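Local coordinates for protein xylosidase (Xanthomonas axonopodis pv. citri, PDB 6XN2) that probably hydrolyses xylo-oligosaccharides as a family 43 glycoside hydrolase, holding xylose units in a pocket of its beta-propeller fold, at residues I188-N199 against E207-R218. Sequence-based numbering, arbitrary orientation.
Sequences IWGGQLQHYRDN and EPVGDAPALGPR
L215 is the wedge of this contact: its two methyls meet different partners. CD1 lies 3.5 Å from Q194 CA, 4.0 Å from L193 O and, more loosely, 4.3 Å from I188 CG2, whereas CD2 sits over the centre of the R197 guanidinium, 4.0 Å above its plane. The rotation of that group is fixed, since NH1 donates to both Q194 O and Y196 O, each close to the guanidinium plane, and NH2 donates to Q206 O. Close packing continues where L193, with CG anti to the backbone N (chi1 176°), brings CD2 to 3.4 Å from G216 O and CD1 against the aliphatic part of R218.

The two ends of the contact are wetter. E207, extended beyond CG, brings its carboxylate to the indole edge of W189, the two planes 25° apart; one water joins W189 NE1 to E207 OE2, and a second joins W189 N to E207 OE1. At the other end R218 NH2 makes a weak bond to N199 OD1 (3.2 Å, N-H...O angle 121°), while two waters link the guanidinium to D198. Stronger partners fix these groups: S233 OG bonds both R218 NE and N199 OD1, and Y167 OH bonds N199 OD1.

Both segments lie in the excursion from strand 181-185 to its neighbour in one propeller sheet, 218-221, which R218 begins. The side chain of W189 is about 7 Å from a bound xylose unit and packs on F256 and W305, while L215 and R218 touch E235, so the loop lies against strand 234-239, its W189 end near, but not among, the pocket residues.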
ATOM      1  N   ILE A 188       3.420   7.677  -8.434  1.00 24.67           N
ATOM      2  CA  ILE A 188       3.528   8.540  -9.580  1.00 28.30           C
ATOM      3  C   ILE A 188       2.187   8.726 -10.284  1.00 26.71           C
ATOM      4  O   ILE A 188       1.179   8.337  -9.747  1.00 26.39           O
ATOM      5  CB  ILE A 188       4.654   8.140 -10.546  1.00 27.72           C
ATOM      6  CG1 ILE A 188       4.413   6.763 -11.126  1.00 25.82           C
ATOM      7  CG2 ILE A 188       6.000   8.231  -9.855  1.00 26.80           C
ATOM      8  CD1 ILE A 188       5.393   6.394 -12.187  1.00 27.88           C
ATOM      9  N   TRP A 189       2.214   9.315 -11.481  1.00 25.72           N
ATOM     10  CA  TRP A 189       0.975   9.657 -12.196  1.00 24.88           C
ATOM     11  C   TRP A 189       0.053  10.444 -11.274  1.00 26.44           C
ATOM     12  O   TRP A 189       0.442  11.492 -10.755  1.00 27.38           O
ATOM     13  CB  TRP A 189       0.261   8.410 -12.733  1.00 28.11           C
ATOM     14  CG  TRP A 189       0.991   7.721 -13.859  1.00 27.10           C
ATOM     15  CD1 TRP A 189       2.322   7.815 -14.159  1.00 29.04           C
ATOM     16  CD2 TRP A 189       0.422   6.836 -14.836  1.00 31.20           C
ATOM     17  NE1 TRP A 189       2.617   7.037 -15.260  1.00 28.92           N
ATOM     18  CE2 TRP A 189       1.468   6.424 -15.687  1.00 28.96           C
ATOM     19  CE3 TRP A 189      -0.870   6.352 -15.070  1.00 32.23           C
ATOM     20  CZ2 TRP A 189       1.255   5.560 -16.762  1.00 29.47           C
ATOM     21  CZ3 TRP A 189      -1.075   5.487 -16.127  1.00 28.38           C
ATOM     22  CH2 TRP A 189      -0.019   5.101 -16.960  1.00 27.89           C
ATOM     23  N   GLY A 190      -1.150   9.957 -11.039  1.00 27.05           N
ATOM     24  CA  GLY A 190      -2.097  10.622 -10.182  1.00 26.97           C
ATOM     25  C   GLY A 190      -1.676  10.845  -8.750  1.00 28.31           C
ATOM     26  O   GLY A 190      -2.198  11.649  -8.059  1.00 23.81           O
ATOM     27  N   GLY A 191      -0.677  10.126  -8.340  1.00 26.23           N
ATOM     28  CA  GLY A 191      -0.201  10.251  -7.000  1.00 28.35           C
ATOM     29  C   GLY A 191       0.664  11.444  -6.750  1.00 29.38           C
ATOM     30  O   GLY A 191       1.052  11.522  -5.603  1.00 28.24           O
ATOM     31  N   GLN A 192       1.260  12.020  -7.841  1.00 27.42           N
ATOM     32  CA  GLN A 192       1.992  13.298  -7.836  1.00 25.90           C
ATOM     33  C   GLN A 192       3.458  13.268  -7.396  1.00 27.81           C
ATOM     34  O   GLN A 192       4.103  14.319  -7.365  1.00 28.76           O
ATOM     35  CB  GLN A 192       1.256  14.334  -6.963  1.00 23.77           C
ATOM     36  CG  GLN A 192      -0.193  14.592  -7.384  1.00 29.71           C
ATOM     37  CD  GLN A 192      -0.927  15.576  -6.476  1.00 30.80           C
ATOM     38  OE1 GLN A 192      -0.493  15.867  -5.364  1.00 28.10           O
ATOM     39  NE2 GLN A 192      -2.052  16.086  -6.955  1.00 30.62           N
ATOM     40  N   LEU A 193       4.005  12.095  -7.089  1.00 25.97           N
ATOM     41  CA  LEU A 193       5.399  12.014  -6.634  1.00 24.69           C
ATOM     42  C   LEU A 193       6.389  12.591  -7.658  1.00 27.19           C
ATOM     43  O   LEU A 193       7.472  13.060  -7.300  1.00 30.08           O
ATOM     44  CB  LEU A 193       5.771  10.561  -6.309  1.00 30.05           C
ATOM     45  CG  LEU A 193       7.218  10.239  -5.909  1.00 26.66           C
ATOM     46  CD1 LEU A 193       7.608  10.907  -4.587  1.00 28.10           C
ATOM     47  CD2 LEU A 193       7.429   8.732  -5.822  1.00 25.11           C
ATOM     48  N   GLN A 194       5.999  12.567  -8.929  1.00 27.90           N
ATOM     49  CA  GLN A 194       6.858  13.042 -10.012  1.00 28.01           C
ATOM     50  C   GLN A 194       7.093  14.549  -9.950  1.00 29.79           C
ATOM     51  O   GLN A 194       8.027  15.054 -10.569  1.00 27.31           O
ATOM     52  CB  GLN A 194       6.257  12.664 -11.369  1.00 27.10           C
ATOM     53  CG  GLN A 194       4.973  13.402 -11.730  1.00 27.00           C
ATOM     54  CD  GLN A 194       3.720  12.747 -11.174  1.00 32.20           C
ATOM     55  OE1 GLN A 194       3.778  11.903 -10.274  1.00 28.49           O
ATOM     56  NE2 GLN A 194       2.574  13.139 -11.709  1.00 28.57           N
ATOM     57  N   HIS A 195       6.246  15.260  -9.206  1.00 28.06           N
ATOM     58  CA  HIS A 195       6.395  16.706  -9.047  1.00 29.72           C
ATOM     59  C   HIS A 195       7.337  17.110  -7.916  1.00 28.80           C
ATOM     60  O   HIS A 195       7.443  18.297  -7.593  1.00 25.97           O
ATOM     61  CB  HIS A 195       5.034  17.353  -8.822  1.00 27.94           C
ATOM     62  CG  HIS A 195       4.188  17.393 -10.053  1.00 32.48           C
ATOM     63  ND1 HIS A 195       3.027  16.663 -10.184  1.00 38.09           N
ATOM     64  CD2 HIS A 195       4.349  18.059 -11.222  1.00 33.38           C
ATOM     65  CE1 HIS A 195       2.502  16.886 -11.377  1.00 32.22           C
ATOM     66  NE2 HIS A 195       3.288  17.726 -12.027  1.00 41.84           N
ATOM     67  N   TYR A 196       8.008  16.162  -7.316  1.00 27.55           N
ATOM     68  CA  TYR A 196       8.893  16.450  -6.219  1.00 27.61           C
ATOM     69  C   TYR A 196      10.313  15.955  -6.401  1.00 28.50           C
ATOM     70  O   TYR A 196      10.509  14.953  -6.957  1.00 25.73           O
ATOM     71  CB  TYR A 196       8.346  15.820  -4.949  1.00 27.76           C
ATOM     72  CG  TYR A 196       7.002  16.309  -4.539  1.00 29.63           C
ATOM     73  CD1 TYR A 196       5.862  15.813  -5.095  1.00 26.48           C
ATOM     74  CD2 TYR A 196       6.882  17.260  -3.574  1.00 28.15           C
ATOM     75  CE1 TYR A 196       4.640  16.279  -4.716  1.00 26.93           C
ATOM     76  CE2 TYR A 196       5.685  17.712  -3.191  1.00 29.24           C
ATOM     77  CZ  TYR A 196       4.562  17.231  -3.769  1.00 28.37           C
ATOM     78  OH  TYR A 196       3.388  17.713  -3.362  1.00 29.91           O
ATOM     79  N   ARG A 197      11.277  16.726  -5.929  1.00 26.96           N
ATOM     80  CA  ARG A 197      12.670  16.351  -5.885  1.00 26.56           C
ATOM     81  C   ARG A 197      13.168  16.868  -4.555  1.00 29.53           C
ATOM     82  O   ARG A 197      12.890  17.951  -4.232  1.00 29.01           O
ATOM     83  CB  ARG A 197      13.486  16.938  -7.002  1.00 29.37           C
ATOM     84  CG  ARG A 197      13.056  16.554  -8.380  1.00 22.35           C
ATOM     85  CD  ARG A 197      13.226  15.108  -8.647  1.00 29.39           C
ATOM     86  NE  ARG A 197      13.064  14.805 -10.046  1.00 28.14           N
ATOM     87  CZ  ARG A 197      11.909  14.611 -10.623  1.00 28.06           C
ATOM     88  NH1 ARG A 197      10.818  14.675  -9.927  1.00 25.31           N
ATOM     89  NH2 ARG A 197      11.861  14.363 -11.893  1.00 30.17           N
ATOM     90  N   ASP A 198      13.868  16.048  -3.825  1.00 29.24           N
ATOM     91  CA  ASP A 198      14.405  16.390  -2.546  1.00 32.59           C
ATOM     92  C   ASP A 198      13.366  17.005  -1.632  1.00 32.88           C
ATOM     93  O   ASP A 198      13.660  18.037  -1.099  1.00 30.83           O
ATOM     94  CB  ASP A 198      15.633  17.312  -2.694  1.00 33.87           C
ATOM     95  CG  ASP A 198      16.736  16.711  -3.560  1.00 37.81           C
ATOM     96  OD1 ASP A 198      17.088  15.559  -3.380  1.00 38.32           O
ATOM     97  OD2 ASP A 198      17.256  17.406  -4.428  1.00 39.75           O
ATOM     98  N   ASN A 199      12.169  16.448  -1.602  1.00 30.55           N
ATOM     99  CA  ASN A 199      11.039  16.872  -0.793  1.00 29.82           C
ATOM    100  C   ASN A 199      10.438  18.189  -1.116  1.00 31.02           C
ATOM    101  O   ASN A 199       9.699  18.702  -0.359  1.00 33.54           O
ATOM    102  CB  ASN A 199      11.319  16.818   0.694  1.00 26.98           C
ATOM    103  CG  ASN A 199      11.831  15.521   1.114  1.00 30.89           C
ATOM    104  OD1 ASN A 199      11.291  14.516   0.765  1.00 28.52           O
ATOM    105  ND2 ASN A 199      12.909  15.534   1.845  1.00 31.93           N
ATOM    106  N   GLU A 207       7.888  13.373 -14.428  1.00 29.09           N
ATOM    107  CA  GLU A 207       8.391  12.030 -14.305  1.00 27.22           C
ATOM    108  C   GLU A 207       9.576  11.889 -15.202  1.00 31.48           C
ATOM    109  O   GLU A 207       9.546  12.327 -16.292  1.00 28.55           O
ATOM    110  CB  GLU A 207       7.330  11.048 -14.766  1.00 29.66           C
ATOM    111  CG  GLU A 207       7.626   9.612 -14.495  1.00 32.42           C
ATOM    112  CD  GLU A 207       6.613   8.662 -15.083  1.00 33.61           C
ATOM    113  OE1 GLU A 207       5.432   8.898 -14.981  1.00 26.96           O
ATOM    114  OE2 GLU A 207       7.034   7.673 -15.641  1.00 33.49           O
ATOM    115  N   PRO A 208      10.618  11.227 -14.740  1.00 28.53           N
ATOM    116  CA  PRO A 208      11.794  11.040 -15.565  1.00 29.34           C
ATOM    117  C   PRO A 208      11.552  10.066 -16.715  1.00 31.68           C
ATOM    118  O   PRO A 208      10.689   9.247 -16.628  1.00 30.59           O
ATOM    119  CB  PRO A 208      12.804  10.470 -14.596  1.00 31.41           C
ATOM    120  CG  PRO A 208      12.025   9.956 -13.476  1.00 30.57           C
ATOM    121  CD  PRO A 208      10.822  10.766 -13.371  1.00 31.32           C
ATOM    122  N   VAL A 209      12.341  10.162 -17.765  1.00 27.91           N
ATOM    123  CA  VAL A 209      12.188   9.295 -18.916  1.00 32.49           C
ATOM    124  C   VAL A 209      13.471   8.678 -19.380  1.00 29.70           C
ATOM    125  O   VAL A 209      14.521   9.108 -19.017  1.00 27.36           O
ATOM    126  CB  VAL A 209      11.612  10.059 -20.131  1.00 34.77           C
ATOM    127  CG1 VAL A 209      10.228  10.565 -19.841  1.00 29.79           C
ATOM    128  CG2 VAL A 209      12.504  11.203 -20.520  1.00 32.77           C
ATOM    129  N   GLY A 210      13.344   7.619 -20.164  1.00 31.47           N
ATOM    130  CA  GLY A 210      14.498   6.995 -20.782  1.00 27.66           C
ATOM    131  C   GLY A 210      15.487   6.428 -19.792  1.00 27.84           C
ATOM    132  O   GLY A 210      15.106   5.655 -18.912  1.00 29.16           O
ATOM    133  N   ASP A 211      16.746   6.817 -19.935  1.00 27.56           N
ATOM    134  CA  ASP A 211      17.845   6.361 -19.113  1.00 28.89           C
ATOM    135  C   ASP A 211      17.987   7.006 -17.767  1.00 26.69           C
ATOM    136  O   ASP A 211      18.802   6.633 -17.013  1.00 28.48           O
ATOM    137  CB  ASP A 211      19.172   6.408 -19.854  1.00 31.40           C
ATOM    138  CG  ASP A 211      19.620   7.792 -20.187  1.00 32.58           C
ATOM    139  OD1 ASP A 211      18.809   8.634 -20.401  1.00 28.70           O
ATOM    140  OD2 ASP A 211      20.809   8.005 -20.248  1.00 34.40           O
ATOM    141  N   ALA A 212      17.203   8.014 -17.513  1.00 28.89           N
ATOM    142  CA  ALA A 212      17.204   8.659 -16.204  1.00 28.47           C
ATOM    143  C   ALA A 212      16.655   7.684 -15.176  1.00 30.23           C
ATOM    144  O   ALA A 212      15.730   6.931 -15.475  1.00 30.87           O
ATOM    145  CB  ALA A 212      16.379   9.932 -16.224  1.00 28.02           C
ATOM    146  N   PRO A 213      17.213   7.689 -13.989  1.00 30.17           N
ATOM    147  CA  PRO A 213      16.715   6.758 -13.004  1.00 27.86           C
ATOM    148  C   PRO A 213      15.272   6.969 -12.700  1.00 29.57           C
ATOM    149  O   PRO A 213      14.863   8.056 -12.536  1.00 27.32           O
ATOM    150  CB  PRO A 213      17.521   7.111 -11.766  1.00 27.44           C
ATOM    151  CG  PRO A 213      18.759   7.671 -12.284  1.00 32.80           C
ATOM    152  CD  PRO A 213      18.422   8.371 -13.543  1.00 28.11           C
ATOM    153  N   ALA A 214      14.527   5.911 -12.526  1.00 25.82           N
ATOM    154  CA  ALA A 214      13.155   6.071 -12.151  1.00 26.96           C
ATOM    155  C   ALA A 214      13.058   6.585 -10.731  1.00 27.70           C
ATOM    156  O   ALA A 214      13.883   6.328  -9.908  1.00 27.21           O
ATOM    157  CB  ALA A 214      12.416   4.766 -12.259  1.00 27.39           C
ATOM    158  N   LEU A 215      11.982   7.257 -10.445  1.00 24.93           N
ATOM    159  CA  LEU A 215      11.752   7.721  -9.087  1.00 29.17           C
ATOM    160  C   LEU A 215      11.467   6.525  -8.193  1.00 31.17           C
ATOM    161  O   LEU A 215      10.889   5.530  -8.641  1.00 26.94           O
ATOM    162  CB  LEU A 215      10.587   8.713  -9.045  1.00 29.64           C
ATOM    163  CG  LEU A 215      10.785   9.992  -9.855  1.00 27.50           C
ATOM    164  CD1 LEU A 215       9.514  10.789  -9.886  1.00 32.29           C
ATOM    165  CD2 LEU A 215      11.917  10.812  -9.265  1.00 32.65           C
ATOM    166  N   GLY A 216      11.892   6.627  -6.935  1.00 29.32           N
ATOM    167  CA  GLY A 216      11.613   5.613  -5.939  1.00 30.25           C
ATOM    168  C   GLY A 216      10.688   6.162  -4.873  1.00 27.79           C
ATOM    169  O   GLY A 216      10.417   7.363  -4.834  1.00 25.54           O
ATOM    170  N   PRO A 217      10.195   5.284  -3.992  1.00 28.48           N
ATOM    171  CA  PRO A 217       9.374   5.772  -2.880  1.00 27.10           C
ATOM    172  C   PRO A 217      10.214   6.609  -1.918  1.00 26.26           C
ATOM    173  O   PRO A 217      11.439   6.609  -2.016  1.00 26.84           O
ATOM    174  CB  PRO A 217       8.873   4.484  -2.219  1.00 26.89           C
ATOM    175  CG  PRO A 217       9.936   3.464  -2.542  1.00 28.03           C
ATOM    176  CD  PRO A 217      10.448   3.832  -3.916  1.00 27.78           C
ATOM    177  N   ARG A 218       9.581   7.261  -0.978  1.00 24.16           N
ATOM    178  CA  ARG A 218      10.283   8.018   0.012  1.00 24.19           C
ATOM    179  C   ARG A 218      10.288   7.267   1.339  1.00 26.85           C
ATOM    180  O   ARG A 218       9.411   6.490   1.582  1.00 26.60           O
ATOM    181  CB  ARG A 218       9.603   9.334   0.183  1.00 25.23           C
ATOM    182  CG  ARG A 218       9.393  10.074  -1.102  1.00 25.99           C
ATOM    183  CD  ARG A 218      10.694  10.362  -1.804  1.00 26.19           C
ATOM    184  NE  ARG A 218      11.550  11.241  -1.041  1.00 25.76           N
ATOM    185  CZ  ARG A 218      12.618  11.830  -1.525  1.00 30.84           C
ATOM    186  NH1 ARG A 218      12.958  11.629  -2.760  1.00 27.32           N
ATOM    187  NH2 ARG A 218      13.338  12.616  -0.787  1.00 28.11           N
TER
HETATM  188  O   HOH W   1       5.084   5.721 -16.270  1.00 25.92           O
HETATM  189  O   HOH W   2       4.118  10.569 -13.217  1.00 29.41           O
HETATM  190  O   HOH W   3      14.730  13.289  -4.662  1.00 36.66           O
HETATM  191  O   HOH W   4      16.019  13.570  -1.520  1.00 39.99           O